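Local coordinates for hydrophilic protein, virA protein (Chromobacterium violaceum, PDB 3BO6) that probably removes phosphate from phosphothreonine in host signalling proteins by beta-elimination, as a type III effector lyase of the SpvC family, at residues Tyr147-Arg156 with Glu212-Glu220. Numbering follows the deposited sequence. Where two conformers were deposited one is given.
Sequences YSASSLHNTR and EPFYRLMAE
The terminal carboxylate oxygen E220 O is gripped by both end nitrogens of R156, NH1 at 2.8 Å and NH2 at 3.2 Å. The first lies in the carbonyl plane and the second well above it, while E220 O itself stays close to the guanidinium plane. NH1 also donates to L217 O (3.0 Å), which it meets from above the carbonyl plane. With CG anti to the backbone N (chi1 -179°) and the chain extended as far as NE, R156 reaches across the last turn of helix 213-219, and M218 O sits over one guanidinium face. The arginine thus illustrates how a side chain can bind the end of a helix: its positive charge probably suits the negative end of the helix dipole and also offsets the charge of the chain-end carboxylate. Within the alpha/beta fold of this lyase, the final helix here crosses the start of helix 149-168 at -61°, and F84 of strand 82-86 touches both T155 and M218. M218, bent at chi2 and chi3, wedges between the helices, its CE 3.5 Å from L152 O and its SD against CB of R156 and CG2 of T155. L152 forks, CD1 reaching CD1 of L217 and CD2 the F214 ring. F214 CD1 lies over one face of the Y147 ring, toward its rim, 3.7 Å from Y147 CZ, with the planes inclined at 35°; the Y147 hydroxyl is hydrogen-bonded to D82.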
ATOM      1  N   TYR A 147     -12.484  -7.428   7.295  1.00  6.41           N
ATOM      2  CA  TYR A 147     -12.094  -6.061   7.619  1.00  5.55           C
ATOM      3  C   TYR A 147     -13.074  -5.442   8.617  1.00  7.41           C
ATOM      4  O   TYR A 147     -14.280  -5.468   8.408  1.00  9.62           O
ATOM      5  CB  TYR A 147     -12.130  -5.192   6.355  1.00  6.34           C
ATOM      6  CG  TYR A 147     -11.030  -5.425   5.345  1.00  5.66           C
ATOM      7  CD1 TYR A 147      -9.747  -4.952   5.565  1.00  8.46           C
ATOM      8  CD2 TYR A 147     -11.284  -6.072   4.140  1.00  6.85           C
ATOM      9  CE1 TYR A 147      -8.740  -5.145   4.633  1.00  9.82           C
ATOM     10  CE2 TYR A 147     -10.282  -6.277   3.210  1.00  8.11           C
ATOM     11  CZ  TYR A 147      -9.015  -5.805   3.461  1.00  7.57           C
ATOM     12  OH  TYR A 147      -8.052  -6.016   2.485  1.00  9.80           O
ATOM     13  N   SER A 148     -12.559  -4.836   9.682  1.00  7.34           N
ATOM     14  CA  SER A 148     -13.414  -4.039  10.556  1.00  6.55           C
ATOM     15  C   SER A 148     -13.555  -2.611  10.019  1.00  6.13           C
ATOM     16  O   SER A 148     -12.689  -2.138   9.278  1.00  6.64           O
ATOM     17  CB  SER A 148     -12.840  -3.996  11.979  1.00  9.72           C
ATOM     18  OG  SER A 148     -11.656  -3.217  12.039  1.00  8.93           O
ATOM     19  N   ALA A 149     -14.629  -1.919  10.399  1.00  5.86           N
ATOM     20  CA  ALA A 149     -14.785  -0.516  10.012  1.00  5.75           C
ATOM     21  C   ALA A 149     -13.618   0.344  10.492  1.00  7.87           C
ATOM     22  O   ALA A 149     -13.126   1.202   9.751  1.00  6.89           O
ATOM     23  CB  ALA A 149     -16.101   0.044  10.509  1.00  9.01           C
ATOM     24  N   SER A 150     -13.150   0.102  11.712  1.00  7.61           N
ATOM     25  CA  SER A 150     -12.023   0.852  12.262  0.50  8.04           C
ATOM     26  C   SER A 150     -10.773   0.680  11.403  1.00  6.23           C
ATOM     27  O   SER A 150     -10.069   1.641  11.096  1.00  6.80           O
ATOM     28  CB  SER A 150     -11.723   0.412  13.701  0.50 12.70           C
ATOM     29  OG  SER A 150     -12.687   0.919  14.608  0.50 14.25           O
ATOM     30  N   SER A 151     -10.480  -0.557  11.023  1.00  7.33           N
ATOM     31  CA  SER A 151      -9.278  -0.818  10.224  1.00  8.46           C
ATOM     32  C   SER A 151      -9.391  -0.212   8.809  1.00  4.28           C
ATOM     33  O   SER A 151      -8.430   0.356   8.283  1.00  5.19           O
ATOM     34  CB  SER A 151      -8.994  -2.317  10.146  1.00  8.80           C
ATOM     35  OG  SER A 151      -7.703  -2.552   9.602  1.00 13.31           O
ATOM     36  N   LEU A 152     -10.554  -0.345   8.187  1.00  5.15           N
ATOM     37  CA  LEU A 152     -10.800   0.309   6.909  1.00  4.90           C
ATOM     38  C   LEU A 152     -10.575   1.828   7.017  1.00  5.83           C
ATOM     39  O   LEU A 152      -9.891   2.417   6.172  1.00  4.19           O
ATOM     40  CB  LEU A 152     -12.220  -0.001   6.417  1.00  5.09           C
ATOM     41  CG  LEU A 152     -12.413  -1.469   6.014  1.00  3.86           C
ATOM     42  CD1 LEU A 152     -13.894  -1.828   6.000  1.00  6.89           C
ATOM     43  CD2 LEU A 152     -11.744  -1.764   4.666  1.00  6.65           C
ATOM     44  N   HIS A 153     -11.141   2.452   8.053  1.00  5.03           N
ATOM     45  CA  HIS A 153     -10.975   3.892   8.245  1.00  3.27           C
ATOM     46  C   HIS A 153      -9.490   4.256   8.412  1.00  4.73           C
ATOM     47  O   HIS A 153      -9.000   5.209   7.807  1.00  4.96           O
ATOM     48  CB  HIS A 153     -11.786   4.347   9.470  1.00  5.99           C
ATOM     49  CG  HIS A 153     -11.588   5.784   9.825  1.00  4.94           C
ATOM     50  ND1 HIS A 153     -12.037   6.828   9.033  1.00  8.22           N
ATOM     51  CD2 HIS A 153     -11.003   6.359  10.901  1.00  8.16           C
ATOM     52  CE1 HIS A 153     -11.728   7.973   9.611  1.00  8.37           C
ATOM     53  NE2 HIS A 153     -11.093   7.719  10.743  1.00  9.29           N
ATOM     54  N   ASN A 154      -8.776   3.483   9.219  1.00  4.09           N
ATOM     55  CA  ASN A 154      -7.367   3.788   9.469  1.00  5.74           C
ATOM     56  C   ASN A 154      -6.562   3.649   8.184  1.00  4.42           C
ATOM     57  O   ASN A 154      -5.620   4.399   7.953  1.00  6.37           O
ATOM     58  CB  ASN A 154      -6.806   2.899  10.576  1.00  7.47           C
ATOM     59  CG  ASN A 154      -7.290   3.309  11.959  1.00 13.91           C
ATOM     60  OD1 ASN A 154      -7.586   4.481  12.202  1.00 14.07           O
ATOM     61  ND2 ASN A 154      -7.355   2.348  12.875  1.00 12.15           N
ATOM     62  N   THR A 155      -6.945   2.695   7.340  1.00  4.39           N
ATOM     63  CA  THR A 155      -6.226   2.453   6.097  1.00  5.52           C
ATOM     64  C   THR A 155      -6.469   3.597   5.138  1.00  3.80           C
ATOM     65  O   THR A 155      -5.526   4.111   4.523  1.00  4.92           O
ATOM     66  CB  THR A 155      -6.634   1.114   5.490  1.00  6.12           C
ATOM     67  OG1 THR A 155      -6.325   0.081   6.430  1.00  6.14           O
ATOM     68  CG2 THR A 155      -5.864   0.846   4.201  1.00  7.12           C
ATOM     69  N   ARG A 156      -7.729   4.008   5.013  1.00  5.09           N
ATOM     70  CA  ARG A 156      -8.053   5.140   4.166  1.00  2.82           C
ATOM     71  C   ARG A 156      -7.331   6.410   4.655  1.00  5.94           C
ATOM     72  O   ARG A 156      -6.765   7.172   3.851  1.00  5.07           O
ATOM     73  CB  ARG A 156      -9.566   5.347   4.125  1.00  3.46           C
ATOM     74  CG  ARG A 156      -9.996   6.508   3.241  1.00  4.83           C
ATOM     75  CD  ARG A 156     -11.506   6.533   3.038  1.00  7.48           C
ATOM     76  NE  ARG A 156     -11.922   7.728   2.310  1.00  7.92           N
ATOM     77  CZ  ARG A 156     -12.967   7.782   1.481  1.00  8.85           C
ATOM     78  NH1 ARG A 156     -13.706   6.700   1.253  1.00  8.47           N
ATOM     79  NH2 ARG A 156     -13.273   8.924   0.869  1.00 14.04           N
ATOM     80  N   GLU A 212     -14.599  -2.934  -6.993  1.00  4.87           N
ATOM     81  CA  GLU A 212     -14.176  -3.684  -5.815  1.00  5.16           C
ATOM     82  C   GLU A 212     -14.683  -3.010  -4.555  1.00  5.45           C
ATOM     83  O   GLU A 212     -14.413  -1.836  -4.331  1.00  5.14           O
ATOM     84  CB  GLU A 212     -12.647  -3.740  -5.745  1.00  6.69           C
ATOM     85  CG  GLU A 212     -12.013  -4.733  -6.722  1.00  5.60           C
ATOM     86  CD  GLU A 212     -12.132  -6.187  -6.259  1.00  8.59           C
ATOM     87  OE1 GLU A 212     -12.294  -6.437  -5.043  1.00 10.41           O
ATOM     88  OE2 GLU A 212     -12.024  -7.089  -7.125  1.00 10.07           O
ATOM     89  N   PRO A 213     -15.392  -3.749  -3.701  1.00  6.15           N
ATOM     90  CA  PRO A 213     -15.894  -3.128  -2.472  1.00  5.48           C
ATOM     91  C   PRO A 213     -14.773  -2.455  -1.657  1.00  4.41           C
ATOM     92  O   PRO A 213     -14.962  -1.337  -1.194  1.00  5.05           O
ATOM     93  CB  PRO A 213     -16.533  -4.318  -1.739  1.00  7.54           C
ATOM     94  CG  PRO A 213     -17.076  -5.168  -2.870  1.00  7.81           C
ATOM     95  CD  PRO A 213     -15.985  -5.080  -3.943  1.00  7.09           C
ATOM     96  N   PHE A 214     -13.615  -3.094  -1.533  1.00  4.51           N
ATOM     97  CA  PHE A 214     -12.534  -2.477  -0.779  1.00  4.70           C
ATOM     98  C   PHE A 214     -12.134  -1.134  -1.377  1.00  2.98           C
ATOM     99  O   PHE A 214     -11.936  -0.153  -0.642  1.00  4.32           O
ATOM    100  CB  PHE A 214     -11.310  -3.415  -0.675  1.00  3.11           C
ATOM    101  CG  PHE A 214     -10.119  -2.776   0.025  1.00  3.94           C
ATOM    102  CD1 PHE A 214      -9.997  -2.846   1.402  1.00  5.23           C
ATOM    103  CD2 PHE A 214      -9.162  -2.074  -0.692  1.00  3.48           C
ATOM    104  CE1 PHE A 214      -8.922  -2.249   2.050  1.00  5.62           C
ATOM    105  CE2 PHE A 214      -8.093  -1.479  -0.050  1.00  4.20           C
ATOM    106  CZ  PHE A 214      -7.983  -1.565   1.324  1.00  5.80           C
ATOM    107  N   TYR A 215     -12.008  -1.080  -2.695  1.00  4.38           N
ATOM    108  CA  TYR A 215     -11.645   0.161  -3.365  1.00  5.07           C
ATOM    109  C   TYR A 215     -12.697   1.239  -3.127  1.00  4.97           C
ATOM    110  O   TYR A 215     -12.371   2.389  -2.836  1.00  5.35           O
ATOM    111  CB  TYR A 215     -11.479  -0.063  -4.869  1.00  6.99           C
ATOM    112  CG  TYR A 215     -11.182   1.220  -5.618  1.00  4.54           C
ATOM    113  CD1 TYR A 215      -9.934   1.810  -5.531  1.00  5.70           C
ATOM    114  CD2 TYR A 215     -12.151   1.847  -6.401  1.00  4.93           C
ATOM    115  CE1 TYR A 215      -9.641   2.981  -6.209  1.00  4.92           C
ATOM    116  CE2 TYR A 215     -11.862   3.033  -7.077  1.00  5.13           C
ATOM    117  CZ  TYR A 215     -10.594   3.580  -6.987  1.00  6.32           C
ATOM    118  OH  TYR A 215     -10.284   4.749  -7.643  1.00 11.11           O
ATOM    119  N   ARG A 216     -13.967   0.873  -3.235  1.00  4.39           N
ATOM    120  CA  ARG A 216     -15.037   1.839  -3.018  1.00  5.37           C
ATOM    121  C   ARG A 216     -14.995   2.395  -1.594  1.00  6.65           C
ATOM    122  O   ARG A 216     -15.217   3.589  -1.369  1.00  6.55           O
ATOM    123  CB  ARG A 216     -16.391   1.199  -3.322  1.00  5.30           C
ATOM    124  CG  ARG A 216     -16.518   0.762  -4.786  1.00  6.45           C
ATOM    125  CD  ARG A 216     -17.900   0.195  -5.099  1.00  5.73           C
ATOM    126  NE  ARG A 216     -18.925   1.231  -4.990  1.00  6.80           N
ATOM    127  CZ  ARG A 216     -20.227   0.991  -5.085  1.00  6.74           C
ATOM    128  NH1 ARG A 216     -20.645  -0.258  -5.256  1.00  8.15           N
ATOM    129  NH2 ARG A 216     -21.096   1.993  -4.964  1.00 10.02           N
ATOM    130  N   LEU A 217     -14.663   1.537  -0.633  1.00  3.83           N
ATOM    131  CA  LEU A 217     -14.528   1.979   0.761  1.00  6.08           C
ATOM    132  C   LEU A 217     -13.341   2.935   0.944  1.00  5.47           C
ATOM    133  O   LEU A 217     -13.365   3.798   1.816  1.00  5.25           O
ATOM    134  CB  LEU A 217     -14.407   0.759   1.668  1.00  6.13           C
ATOM    135  CG  LEU A 217     -15.708  -0.073   1.749  1.00  5.23           C
ATOM    136  CD1 LEU A 217     -15.452  -1.463   2.343  1.00  9.00           C
ATOM    137  CD2 LEU A 217     -16.780   0.655   2.553  1.00  9.98           C
ATOM    138  N   MET A 218     -12.315   2.794   0.107  1.00  3.74           N
ATOM    139  CA  MET A 218     -11.136   3.658   0.181  1.00  3.99           C
ATOM    140  C   MET A 218     -11.342   4.968  -0.563  1.00  6.05           C
ATOM    141  O   MET A 218     -10.745   5.994  -0.193  1.00  6.81           O
ATOM    142  CB  MET A 218      -9.928   2.950  -0.442  1.00  5.89           C
ATOM    143  CG  MET A 218      -9.441   1.745   0.352  1.00  5.38           C
ATOM    144  SD  MET A 218      -8.904   2.096   2.037  1.00  5.08           S
ATOM    145  CE  MET A 218     -10.270   1.340   2.909  1.00  9.33           C
ATOM    146  N   ALA A 219     -12.153   4.933  -1.621  1.00  6.60           N
ATOM    147  CA  ALA A 219     -12.166   6.037  -2.591  1.00  9.19           C
ATOM    148  C   ALA A 219     -13.472   6.806  -2.740  1.00 10.65           C
ATOM    149  O   ALA A 219     -13.449   7.972  -3.125  1.00 17.33           O
ATOM    150  CB  ALA A 219     -11.691   5.543  -3.968  1.00  9.62           C
ATOM    151  N   GLU A 220     -14.597   6.173  -2.423  1.00  8.43           N
ATOM    152  CA  GLU A 220     -15.925   6.762  -2.639  1.00 13.27           C
ATOM    153  C   GLU A 220     -16.437   7.560  -1.444  1.00 17.29           C
ATOM    154  O   GLU A 220     -15.924   7.490  -0.320  1.00 16.05           O
ATOM    155  CB  GLU A 220     -16.928   5.641  -2.953  1.00 14.67           C
ATOM    156  CG  GLU A 220     -18.152   6.037  -3.754  1.00 24.37           C
ATOM    157  CD  GLU A 220     -18.753   4.847  -4.501  1.00 26.65           C
ATOM    158  OE1 GLU A 220     -19.995   4.775  -4.627  1.00 35.27           O
ATOM    159  OE2 GLU A 220     -17.976   3.987  -4.961  1.00 26.41           O
ATOM    160  OXT GLU A 220     -17.428   8.292  -1.572  1.00 20.67           O
TER